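Local coordinates for protein EmGH1 (Erythrobacter marinus, PDB 5Z87) that probably hydrolyses terminal beta-glucosidic bonds as a beta-glucosidase of glycoside hydrolase family 3, at residues G176-N181 against A229-H234; I275-S280 against G308-D313; G91-S96 against F128-H133; S207-V212 against I269-S274. One frame throughout, in Å; residues are numbered along the deposited sequence.

Contact 1: residues G176-N181 against A229-H234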
loop_
_atom_site.group_PDB
_atom_site.type_symbol
_atom_site.label_atom_id
_atom_site.label_comp_id
_atom_site.label_asym_id
_atom_site.label_seq_id
_atom_site.Cartn_x
_atom_site.Cartn_y
_atom_site.Cartn_z
ATOM N N GLY A 176 -32.977 11.645 -8.648
ATOM C CA GLY A 176 -31.866 11.242 -7.800
ATOM C C GLY A 176 -30.705 10.771 -8.642
ATOM O O GLY A 176 -30.887 10.269 -9.758
ATOM N N CYS A 177 -29.494 10.945 -8.114
ATOM C CA CYS A 177 -28.312 10.465 -8.815
ATOM C C CYS A 177 -27.366 9.758 -7.858
ATOM O O CYS A 177 -27.392 9.964 -6.639
ATOM C CB CYS A 177 -27.564 11.599 -9.535
ATOM S SG CYS A 177 -26.904 12.833 -8.423
ATOM N N PHE A 178 -26.528 8.912 -8.454
ATOM C CA PHE A 178 -25.473 8.197 -7.746
ATOM C C PHE A 178 -24.164 8.983 -7.862
ATOM O O PHE A 178 -23.178 8.544 -8.445
ATOM C CB PHE A 178 -25.336 6.788 -8.310
ATOM C CG PHE A 178 -26.575 5.933 -8.159
ATOM C CD1 PHE A 178 -27.456 6.127 -7.096
ATOM C CD2 PHE A 178 -26.839 4.908 -9.074
ATOM C CE1 PHE A 178 -28.578 5.326 -6.950
ATOM C CE2 PHE A 178 -27.964 4.096 -8.940
ATOM C CZ PHE A 178 -28.829 4.295 -7.868
ATOM N N SER A 179 -24.207 10.195 -7.320
ATOM C CA SER A 179 -23.143 11.186 -7.400
ATOM C C SER A 179 -23.318 12.129 -6.231
ATOM O O SER A 179 -24.433 12.263 -5.715
ATOM C CB SER A 179 -23.204 11.978 -8.724
ATOM O OG SER A 179 -23.028 11.131 -9.845
ATOM N N PRO A 180 -22.244 12.805 -5.785
ATOM C CA PRO A 180 -20.866 12.750 -6.281
ATOM C C PRO A 180 -20.042 11.579 -5.729
ATOM O O PRO A 180 -20.352 10.999 -4.695
ATOM C CB PRO A 180 -20.276 14.068 -5.790
ATOM C CG PRO A 180 -20.971 14.290 -4.457
ATOM C CD PRO A 180 -22.382 13.746 -4.657
ATOM N N ASN A 181 -18.983 11.244 -6.454
ATOM C CA ASN A 181 -17.939 10.364 -5.952
ATOM C C ASN A 181 -17.037 11.209 -5.067
ATOM O O ASN A 181 -16.378 12.134 -5.549
ATOM C CB ASN A 181 -17.187 9.753 -7.131
ATOM C CG ASN A 181 -16.015 8.861 -6.710
ATOM O OD1 ASN A 181 -15.236 9.193 -5.809
ATOM N ND2 ASN A 181 -15.876 7.728 -7.392
ATOM N N ALA A 229 -31.855 14.450 -5.712
ATOM C CA ALA A 229 -31.135 13.894 -4.573
ATOM C C ALA A 229 -29.744 13.398 -4.977
ATOM O O ALA A 229 -29.565 12.777 -6.033
ATOM C CB ALA A 229 -31.936 12.745 -3.950
ATOM N N THR A 230 -28.761 13.681 -4.129
ATOM C CA THR A 230 -27.420 13.114 -4.247
ATOM C C THR A 230 -27.331 11.818 -3.451
ATOM O O THR A 230 -27.946 11.684 -2.389
ATOM C CB THR A 230 -26.357 14.085 -3.718
ATOM O OG1 THR A 230 -26.695 14.484 -2.382
ATOM C CG2 THR A 230 -26.268 15.317 -4.583
ATOM N N SER A 231 -26.553 10.865 -3.966
ATOM C CA SER A 231 -26.140 9.679 -3.214
ATOM C C SER A 231 -24.610 9.667 -3.172
ATOM O O SER A 231 -23.954 9.139 -4.072
ATOM C CB SER A 231 -26.690 8.391 -3.836
ATOM O OG SER A 231 -28.003 8.587 -4.326
ATOM N N VAL A 232 -24.031 10.240 -2.119
ATOM C CA VAL A 232 -22.579 10.351 -2.059
ATOM C C VAL A 232 -21.968 8.960 -1.923
ATOM O O VAL A 232 -22.479 8.102 -1.187
ATOM C CB VAL A 232 -22.164 11.286 -0.914
ATOM C CG1 VAL A 232 -22.598 12.710 -1.237
ATOM C CG2 VAL A 232 -22.811 10.834 0.394
ATOM N N LYS A 233 -20.888 8.717 -2.664
ATOM C CA LYS A 233 -20.310 7.388 -2.783
ATOM C C LYS A 233 -18.791 7.530 -2.826
ATOM O O LYS A 233 -18.276 8.623 -3.077
ATOM C CB LYS A 233 -20.856 6.683 -4.029
ATOM C CG LYS A 233 -20.501 7.391 -5.325
ATOM C CD LYS A 233 -21.061 6.676 -6.531
ATOM C CE LYS A 233 -20.386 7.179 -7.815
ATOM N NZ LYS A 233 -21.121 6.774 -9.072
ATOM N N HIS A 234 -18.054 6.440 -2.558
ATOM C CA HIS A 234 -18.546 5.142 -2.107
ATOM C C HIS A 234 -18.112 4.867 -0.668
ATOM O O HIS A 234 -16.921 4.765 -0.402
ATOM C CB HIS A 234 -18.035 4.029 -3.019
ATOM C CG HIS A 234 -18.190 4.311 -4.480
ATOM N ND1 HIS A 234 -17.413 5.233 -5.149
ATOM C CD2 HIS A 234 -19.013 3.764 -5.409
ATOM C CE1 HIS A 234 -17.755 5.247 -6.426
ATOM N NE2 HIS A 234 -18.718 4.360 -6.611
#
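Cys-177 and Ala-229 open a short parallel pairing that soon gives way to bonds made by side chains and bent backbone. Of the main-chain hydrogen bonds, Cys-177 N gives to Ala-229 O at 2.8 Å, and Lys-233 N gives to Pro-180 O at 3.1 Å. Between them lies the cis peptide before Pro-180, and there regular pairing lapses: Ser-231 N makes just weak bonds to Cys-177 O and Ser-179 O.

Side chains take over there. Ser-231 OG gives to Cys-177 O at 2.8 Å, coming from above the carbonyl plane, and also bonds to Tyr-309; a small hydroxyl fits beside the Phe-178 ring edge. Lys-233 is long enough to run back along its partner: with CG set between backbone N and carbonyl carbon (chi1 62°) and the chain extended beyond, NZ reaches Phe-178 O at 2.8 Å.

Among apolar groups, Pro-180 CD lies 3.6 Å from Val-232 CG1. Of the flat polar groups, the Asn-181 amide merely packs, almost upright, at the His-234 ring edge; its ND2 bonds to Glu-195, its OD1 accepts from Asp-183 N, and His-234 ND1 bonds to Asp-183. Lys-233 NZ and His-234 NE2 also bond dithiothreitol, and with Phe-178 they line its pocket at the strand ends.

Helix 201-216 lies against Pro-180 and Thr-230, while strands 126-129 and 276-279 flank the pair in the parallel sheet.

Contact 2: residues I275-S280 against G308-D313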
loop_
_atom_site.group_PDB
_atom_site.type_symbol
_atom_site.label_atom_id
_atom_site.label_comp_id
_atom_site.label_asym_id
_atom_site.label_seq_id
_atom_site.Cartn_x
_atom_site.Cartn_y
_atom_site.Cartn_z
ATOM N N ILE A 275 -29.245 13.588 0.709
ATOM C CA ILE A 275 -30.376 12.738 1.055
ATOM C C ILE A 275 -29.991 11.266 0.966
ATOM O O ILE A 275 -30.494 10.435 1.734
ATOM C CB ILE A 275 -31.568 13.078 0.128
ATOM C CG1 ILE A 275 -32.130 14.463 0.430
ATOM C CG2 ILE A 275 -32.692 12.049 0.224
ATOM C CD1 ILE A 275 -33.163 14.919 -0.604
ATOM N N GLY A 276 -29.117 10.910 0.023
ATOM C CA GLY A 276 -28.716 9.539 -0.181
ATOM C C GLY A 276 -27.222 9.332 0.037
ATOM O O GLY A 276 -26.432 10.283 0.137
ATOM N N LEU A 277 -26.845 8.057 0.098
ATOM C CA LEU A 277 -25.462 7.629 0.275
ATOM C C LEU A 277 -25.352 6.226 -0.290
ATOM O O LEU A 277 -26.258 5.409 -0.079
ATOM C CB LEU A 277 -25.053 7.648 1.753
ATOM C CG LEU A 277 -23.694 7.030 2.118
ATOM C CD1 LEU A 277 -23.049 7.869 3.202
ATOM C CD2 LEU A 277 -23.845 5.592 2.594
ATOM N N MET A 278 -24.256 5.947 -1.002
ATOM C CA MET A 278 -24.000 4.611 -1.548
ATOM C C MET A 278 -22.761 3.989 -0.904
ATOM O O MET A 278 -21.762 4.674 -0.672
ATOM C CB MET A 278 -23.824 4.659 -3.071
ATOM C CG MET A 278 -23.513 3.312 -3.716
ATOM S SD MET A 278 -23.197 3.477 -5.493
ATOM C CE MET A 278 -24.836 3.773 -6.132
ATOM N N ALA A 279 -22.828 2.689 -0.619
ATOM C CA ALA A 279 -21.750 1.966 0.041
ATOM C C ALA A 279 -20.740 1.455 -0.986
ATOM O O ALA A 279 -20.969 1.497 -2.196
ATOM C CB ALA A 279 -22.305 0.803 0.869
ATOM N N SER A 280 -19.627 0.927 -0.483
ATOM C CA SER A 280 -18.468 0.569 -1.292
ATOM C C SER A 280 -18.418 -0.922 -1.635
ATOM O O SER A 280 -18.826 -1.778 -0.846
ATOM C CB SER A 280 -17.188 0.978 -0.549
ATOM O OG SER A 280 -16.037 0.372 -1.115
ATOM N N GLY A 308 -31.454 10.002 5.662
ATOM C CA GLY A 308 -31.752 9.630 4.296
ATOM C C GLY A 308 -31.647 8.134 4.077
ATOM O O GLY A 308 -31.770 7.328 5.003
ATOM N N TYR A 309 -31.405 7.767 2.823
ATOM C CA TYR A 309 -31.329 6.377 2.412
ATOM C C TYR A 309 -29.888 5.975 2.106
ATOM O O TYR A 309 -29.069 6.782 1.654
ATOM C CB TYR A 309 -32.213 6.113 1.178
ATOM C CG TYR A 309 -31.782 6.863 -0.060
ATOM C CD1 TYR A 309 -30.840 6.320 -0.938
ATOM C CD2 TYR A 309 -32.313 8.112 -0.356
ATOM C CE1 TYR A 309 -30.442 7.002 -2.073
ATOM C CE2 TYR A 309 -31.914 8.810 -1.490
ATOM C CZ TYR A 309 -30.975 8.247 -2.345
ATOM O OH TYR A 309 -30.560 8.930 -3.466
ATOM N N VAL A 310 -29.596 4.706 2.363
ATOM C CA VAL A 310 -28.374 4.064 1.923
ATOM C C VAL A 310 -28.741 3.154 0.764
ATOM O O VAL A 310 -29.566 2.239 0.915
ATOM C CB VAL A 310 -27.702 3.278 3.059
ATOM C CG1 VAL A 310 -26.580 2.415 2.496
ATOM C CG2 VAL A 310 -27.178 4.221 4.116
ATOM N N VAL A 311 -28.153 3.404 -0.389
ATOM C CA VAL A 311 -28.349 2.548 -1.556
ATOM C C VAL A 311 -27.096 1.705 -1.745
ATOM O O VAL A 311 -25.973 2.158 -1.481
ATOM C CB VAL A 311 -28.681 3.368 -2.820
ATOM C CG1 VAL A 311 -27.615 4.444 -3.080
ATOM C CG2 VAL A 311 -28.860 2.463 -4.017
ATOM N N SER A 312 -27.291 0.452 -2.133
ATOM C CA SER A 312 -26.157 -0.389 -2.444
ATOM C C SER A 312 -25.534 0.037 -3.767
ATOM O O SER A 312 -26.189 0.626 -4.633
ATOM C CB SER A 312 -26.586 -1.852 -2.535
ATOM O OG SER A 312 -27.116 -2.123 -3.823
ATOM N N ASP A 313 -24.251 -0.276 -3.922
ATOM C CA ASP A 313 -23.681 -0.295 -5.259
ATOM C C ASP A 313 -24.159 -1.548 -6.007
ATOM O O ASP A 313 -24.718 -2.484 -5.418
ATOM C CB ASP A 313 -22.157 -0.220 -5.183
ATOM C CG ASP A 313 -21.531 0.352 -6.452
ATOM O OD1 ASP A 313 -22.179 0.275 -7.519
ATOM O OD2 ASP A 313 -20.405 0.889 -6.368
#
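Tyr-309 holds CG between its backbone N and carbonyl carbon (chi1 64°), a setting that folds the phenol back over Gly-276 on the adjoining strand. Met-278, whose CG is anti to the backbone N (chi1 178°), rises from the sheet, putting SD beside Asp-313.

The tyrosine ring covers Gly-276 CA, which sits 3.5 Å from its centroid in a CH-pi contact. Glycine suits the spot because a side chain there would run into the ring. Ile-275 adds its CG2 branch, 3.7 Å from Tyr-309 CE2, and the phenol oxygen is hydrogen-bonded to Ser-231. An alanine in place of the tyrosine is likely to uncover Gly-276 CA and leave the Ser-231 hydroxyl without this partner.

The backbones pair as parallel strands. Tyr-309 N gives to Ile-275 O at 3.0 Å, and Val-311 N to Leu-277 O at 2.8 Å; the returning bonds, from Leu-277 N to Tyr-309 O and from Ala-279 N to Val-311 O, are weak. Leu-277 and Val-310 lie side by side on one face of the sheet, their branches CD2 and CG2 3.9 Å apart. On the other face Met-278 CB meets Val-311 CG1 at 3.8 Å. Beta-branched valine fits the extended backbone, while flexible methionine can bend at its end to follow the neighbouring chain.

Chemically, the contact passes from apolar packing to a polar rim: Met-278 SD lies 3.7 Å from Asp-313 CG, so a thioether packs against the carboxylate of a pocket residue.

Contact 3: residues G91-S96 against F128-H133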
loop_
_atom_site.group_PDB
_atom_site.type_symbol
_atom_site.label_atom_id
_atom_site.label_comp_id
_atom_site.label_asym_id
_atom_site.label_seq_id
_atom_site.Cartn_x
_atom_site.Cartn_y
_atom_site.Cartn_z
ATOM N N GLY A 91 -36.998 2.066 -6.821
ATOM C CA GLY A 91 -36.399 2.918 -7.826
ATOM C C GLY A 91 -36.084 2.131 -9.076
ATOM O O GLY A 91 -36.207 0.906 -9.119
ATOM N N VAL A 92 -35.689 2.863 -10.112
ATOM C CA VAL A 92 -35.070 2.271 -11.285
ATOM C C VAL A 92 -33.790 3.042 -11.547
ATOM O O VAL A 92 -33.636 4.203 -11.152
ATOM C CB VAL A 92 -35.966 2.285 -12.549
ATOM C CG1 VAL A 92 -37.131 1.332 -12.393
ATOM C CG2 VAL A 92 -36.426 3.703 -12.887
ATOM N N TYR A 93 -32.868 2.376 -12.225
ATOM C CA TYR A 93 -31.568 2.942 -12.539
ATOM C C TYR A 93 -31.436 3.071 -14.045
ATOM O O TYR A 93 -31.719 2.116 -14.777
ATOM C CB TYR A 93 -30.447 2.062 -11.980
ATOM C CG TYR A 93 -29.060 2.493 -12.380
ATOM C CD1 TYR A 93 -28.663 3.815 -12.269
ATOM C CD2 TYR A 93 -28.137 1.569 -12.840
ATOM C CE1 TYR A 93 -27.376 4.203 -12.613
ATOM C CE2 TYR A 93 -26.848 1.945 -13.184
ATOM C CZ TYR A 93 -26.474 3.252 -13.073
ATOM O OH TYR A 93 -25.199 3.612 -13.428
ATOM N N SER A 94 -31.033 4.258 -14.499
ATOM C CA SER A 94 -30.642 4.466 -15.891
ATOM C C SER A 94 -31.830 4.351 -16.854
ATOM O O SER A 94 -31.879 3.455 -17.706
ATOM C CB SER A 94 -29.526 3.477 -16.260
ATOM O OG SER A 94 -28.785 3.943 -17.365
ATOM N N ALA A 95 -32.788 5.270 -16.727
ATOM C CA ALA A 95 -33.980 5.295 -17.562
ATOM C C ALA A 95 -33.792 6.110 -18.831
ATOM O O ALA A 95 -34.648 6.052 -19.719
ATOM C CB ALA A 95 -35.170 5.858 -16.774
ATOM N N SER A 96 -32.697 6.861 -18.932
ATOM C CA SER A 96 -32.460 7.682 -20.112
ATOM C C SER A 96 -32.292 6.827 -21.365
ATOM O O SER A 96 -32.780 7.193 -22.440
ATOM C CB SER A 96 -31.225 8.540 -19.878
ATOM O OG SER A 96 -30.296 7.805 -19.088
ATOM N N PHE A 128 -33.049 7.032 -10.962
ATOM C CA PHE A 128 -31.656 7.325 -10.628
ATOM C C PHE A 128 -30.827 7.395 -11.904
ATOM O O PHE A 128 -30.869 6.472 -12.727
ATOM C CB PHE A 128 -31.073 6.261 -9.688
ATOM C CG PHE A 128 -31.602 6.317 -8.284
ATOM C CD1 PHE A 128 -31.351 7.417 -7.478
ATOM C CD2 PHE A 128 -32.327 5.254 -7.757
ATOM C CE1 PHE A 128 -31.824 7.476 -6.170
ATOM C CE2 PHE A 128 -32.791 5.295 -6.453
ATOM C CZ PHE A 128 -32.552 6.428 -5.659
ATOM N N GLU A 129 -30.074 8.477 -12.066
ATOM C CA GLU A 129 -29.147 8.607 -13.187
ATOM C C GLU A 129 -27.755 8.905 -12.637
ATOM O O GLU A 129 -27.573 9.065 -11.429
ATOM C CB GLU A 129 -29.622 9.683 -14.171
ATOM C CG GLU A 129 -31.018 9.391 -14.769
ATOM C CD GLU A 129 -31.001 8.289 -15.808
ATOM O OE1 GLU A 129 -32.093 7.798 -16.172
ATOM O OE2 GLU A 129 -29.899 7.898 -16.265
ATOM N N GLU A 130 -26.760 8.951 -13.520
ATOM C CA GLU A 130 -25.395 9.315 -13.150
ATOM C C GLU A 130 -25.153 10.766 -13.530
ATOM O O GLU A 130 -25.513 11.185 -14.631
ATOM C CB GLU A 130 -24.360 8.423 -13.841
ATOM C CG GLU A 130 -24.561 6.951 -13.622
ATOM C CD GLU A 130 -24.089 6.479 -12.253
ATOM O OE1 GLU A 130 -24.246 5.270 -11.967
ATOM O OE2 GLU A 130 -23.564 7.307 -11.473
ATOM N N CYS A 131 -24.543 11.523 -12.620
ATOM C CA CYS A 131 -24.284 12.950 -12.785
ATOM C C CYS A 131 -22.860 13.300 -12.373
ATOM O O CYS A 131 -22.631 14.285 -11.679
ATOM C CB CYS A 131 -25.265 13.776 -11.962
ATOM S SG CYS A 131 -26.981 13.674 -12.548
ATOM N N LEU A 132 -21.879 12.503 -12.805
ATOM C CA LEU A 132 -20.501 12.687 -12.342
ATOM C C LEU A 132 -19.951 14.051 -12.743
ATOM O O LEU A 132 -19.370 14.767 -11.923
ATOM C CB LEU A 132 -19.608 11.575 -12.900
ATOM C CG LEU A 132 -18.131 11.576 -12.490
ATOM C CD1 LEU A 132 -17.951 11.447 -10.990
ATOM C CD2 LEU A 132 -17.411 10.453 -13.201
ATOM N N HIS A 133 -20.121 14.422 -14.008
ATOM C CA HIS A 133 -19.608 15.676 -14.551
ATOM C C HIS A 133 -20.621 16.205 -15.557
ATOM O O HIS A 133 -20.292 16.566 -16.690
ATOM C CB HIS A 133 -18.229 15.469 -15.179
ATOM C CG HIS A 133 -18.230 14.487 -16.306
ATOM N ND1 HIS A 133 -18.422 14.863 -17.619
ATOM C CD2 HIS A 133 -18.115 13.139 -16.314
ATOM C CE1 HIS A 133 -18.402 13.789 -18.389
ATOM N NE2 HIS A 133 -18.225 12.730 -17.622
#
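Tyr-93 and Glu-130 meet with their flat groups almost at right angles, the ring and carboxylate planes 87° apart. Glu-130 OE1 lies at the ring edge, near its plane, and accepts from Tyr-93 OH a hydrogen bond modelled as very short, 2.4 Å, a length to be treated with caution. The CG of Tyr-93 is turned anti to its backbone N (chi1 174°), which carries the phenol along the neighbouring chain to the glutamate, itself bent at chi2. A tyrosine suits the place by spanning this distance with a rigid ring that ends in a hydroxyl. Glu-130 OE1 also hydrogen-bonds the bound dithiothreitol.

Glu-129 faces the loop that follows strand 91-93. Its bend at chi2 (-74°) brings the carboxylate under two successive amides: Ala-95 N at 2.7 Å and Ser-96 N at 3.0 Å both give to Glu-129 OE1, on its syn side but from opposite faces of the carboxylate plane. Ser-96 OG adds a third bond, to Glu-129 OE2 at 2.9 Å, from above that plane. Three bonds thus fix the rotation of a buried carboxylate, and a residue of glutamate length is well suited to gather them.

Two straight backbone bonds hold the strands themselves: Phe-128 N to Val-92 O at 2.9 Å and Ser-94 N to Phe-128 O at 2.8 Å. The Phe-128 ring stacks on Phe-178, extending the aromatic packing to the loop that follows strand 176-177.

Strands 91-93 and 126-129 are joined through helix 101-116 as a beta-alpha-beta unit. Val-92 packs on that helix and on helix 68-73, while strand 176-177 pairs beyond strand 126-129.

Contact 4: residues S207-V212 against I269-S274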
loop_
_atom_site.group_PDB
_atom_site.type_symbol
_atom_site.label_atom_id
_atom_site.label_comp_id
_atom_site.label_asym_id
_atom_site.label_seq_id
_atom_site.Cartn_x
_atom_site.Cartn_y
_atom_site.Cartn_z
ATOM N N SER A 207 -15.302 20.427 -2.145
ATOM C CA SER A 207 -15.971 20.082 -3.388
ATOM C C SER A 207 -17.270 19.328 -3.128
ATOM O O SER A 207 -18.286 19.606 -3.773
ATOM C CB SER A 207 -15.038 19.258 -4.272
ATOM O OG SER A 207 -13.784 19.902 -4.411
ATOM N N ALA A 208 -17.255 18.372 -2.190
ATOM C CA ALA A 208 -18.453 17.576 -1.916
ATOM C C ALA A 208 -19.626 18.458 -1.493
ATOM O O ALA A 208 -20.756 18.258 -1.953
ATOM C CB ALA A 208 -18.162 16.530 -0.835
ATOM N N LYS A 209 -19.368 19.447 -0.629
ATOM C CA LYS A 209 -20.421 20.357 -0.196
ATOM C C LYS A 209 -20.962 21.177 -1.356
ATOM O O LYS A 209 -22.168 21.434 -1.430
ATOM C CB LYS A 209 -19.906 21.298 0.889
ATOM C CG LYS A 209 -19.322 20.605 2.089
ATOM C CD LYS A 209 -19.557 21.390 3.359
ATOM C CE LYS A 209 -18.887 22.730 3.348
ATOM N NZ LYS A 209 -19.611 23.620 4.308
ATOM N N ALA A 210 -20.082 21.635 -2.251
ATOM C CA ALA A 210 -20.548 22.465 -3.357
ATOM C C ALA A 210 -21.352 21.642 -4.358
ATOM O O ALA A 210 -22.351 22.125 -4.900
ATOM C CB ALA A 210 -19.366 23.149 -4.042
ATOM N N ILE A 211 -20.931 20.400 -4.608
ATOM C CA ILE A 211 -21.676 19.508 -5.493
ATOM C C ILE A 211 -23.052 19.212 -4.917
ATOM O O ILE A 211 -24.062 19.251 -5.628
ATOM C CB ILE A 211 -20.901 18.197 -5.739
ATOM C CG1 ILE A 211 -19.545 18.452 -6.397
ATOM C CG2 ILE A 211 -21.750 17.223 -6.599
ATOM C CD1 ILE A 211 -18.576 17.273 -6.243
ATOM N N VAL A 212 -23.107 18.848 -3.634
ATOM C CA VAL A 212 -24.393 18.505 -3.035
ATOM C C VAL A 212 -25.307 19.723 -3.048
ATOM O O VAL A 212 -26.486 19.631 -3.406
ATOM C CB VAL A 212 -24.214 17.940 -1.609
ATOM C CG1 VAL A 212 -25.577 17.718 -0.931
ATOM C CG2 VAL A 212 -23.441 16.633 -1.628
ATOM N N ILE A 269 -23.091 14.864 4.541
ATOM C CA ILE A 269 -24.248 14.334 5.246
ATOM C C ILE A 269 -24.770 15.344 6.262
ATOM O O ILE A 269 -25.954 15.696 6.246
ATOM C CB ILE A 269 -23.889 12.993 5.914
ATOM C CG1 ILE A 269 -23.645 11.909 4.862
ATOM C CG2 ILE A 269 -24.972 12.571 6.886
ATOM C CD1 ILE A 269 -24.902 11.423 4.155
ATOM N N THR A 270 -23.897 15.847 7.143
ATOM C CA THR A 270 -24.326 16.679 8.264
ATOM C C THR A 270 -24.357 18.172 7.966
ATOM O O THR A 270 -24.929 18.921 8.759
ATOM C CB THR A 270 -23.417 16.496 9.486
ATOM O OG1 THR A 270 -22.146 17.103 9.220
ATOM C CG2 THR A 270 -23.240 15.019 9.868
ATOM N N GLU A 271 -23.730 18.645 6.894
ATOM C CA GLU A 271 -23.743 20.075 6.602
ATOM C C GLU A 271 -24.521 20.409 5.338
ATOM O O GLU A 271 -25.359 21.309 5.353
ATOM C CB GLU A 271 -22.314 20.628 6.471
ATOM C CG GLU A 271 -21.452 20.592 7.725
ATOM C CD GLU A 271 -19.996 21.004 7.430
ATOM O OE1 GLU A 271 -19.778 21.874 6.559
ATOM O OE2 GLU A 271 -19.066 20.450 8.053
ATOM N N ALA A 272 -24.252 19.720 4.229
ATOM C CA ALA A 272 -24.954 20.006 2.983
ATOM C C ALA A 272 -26.272 19.257 2.858
ATOM O O ALA A 272 -27.083 19.612 1.997
ATOM C CB ALA A 272 -24.065 19.672 1.777
ATOM N N GLY A 273 -26.498 18.227 3.674
ATOM C CA GLY A 273 -27.794 17.578 3.717
ATOM C C GLY A 273 -28.063 16.600 2.599
ATOM O O GLY A 273 -29.219 16.465 2.174
ATOM N N SER A 274 -27.026 15.928 2.093
ATOM C CA SER A 274 -27.218 14.856 1.124
ATOM C C SER A 274 -28.314 13.907 1.603
ATOM O O SER A 274 -28.326 13.490 2.759
ATOM C CB SER A 274 -25.895 14.098 0.914
ATOM O OG SER A 274 -26.033 13.006 0.008
#
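Lys-209 and Ala-272 bring the backbones to 5.5 Å between their CA atoms, where helix 201-216 passes the chain leaving helix 263-270 through Gly-273, whose phi is positive. That conformation is one that glycine adopts readily, and the turn leads on to Ser-274.

At the solvent-facing margin, Lys-209 and Glu-271 form a salt bridge. NZ gives a hydrogen bond to Glu-271 OE1 at 2.9 Å, meeting the oxygen nearly along its C-O axis. Bends at chi2 and chi3 (-63° at the latter) curl the lysine so that its CD also lies close to Glu-271 OE1, at 3.2 Å; the glutamate instead extends beyond CG to meet it. Long, flexible chains suit a bridge across this gap. With a methionine replacing Lys-209, Glu-271 would probably lose its charged mate and its carboxylate be left freer to turn.

Farther in, the contact is apolar. In Val-212 the CG1 branch stands anti to the backbone N (chi1 174°) and meets Ala-272 CB at 3.7 Å. Alanine is small enough to let the helix come close, and Ser-274 CB lies 4.1 Å from Val-212 CG1. The Ser-274 hydroxyl bonds to Gly-276 O and Thr-230 OG1, and Val-212 also leans on Thr-230 and Val-232.

The arrangement belongs to the outer layer of a TIM-barrel-like domain, where helices pack on parallel strands and a helix-to-strand turn meets the neighbouring helix.

Contacts 3, 1 and 2 follow one another in that order across a single parallel sheet of the barrel-like domain, while contact 4 covers it from the helical side. Contact 1 is the hub: its centre is about 8 Å from that of contact 2 and about 10 Å from those of contacts 3 and 4. Gly-176 O and Glu-129 N, 3.0 Å apart, tie it to contact 3, and Thr-230 O and Gly-276 N, 2.8 Å apart, tie it to contact 2. Contacts 3 and 4 do not touch. Phe-178, Lys-233, His-234, Asp-313, Tyr-93 and Glu-130 from contacts 1 to 3 line the pocket holding dithiothreitol, probably a crystallisation additive; contact 4 supplies none of the pocket residues.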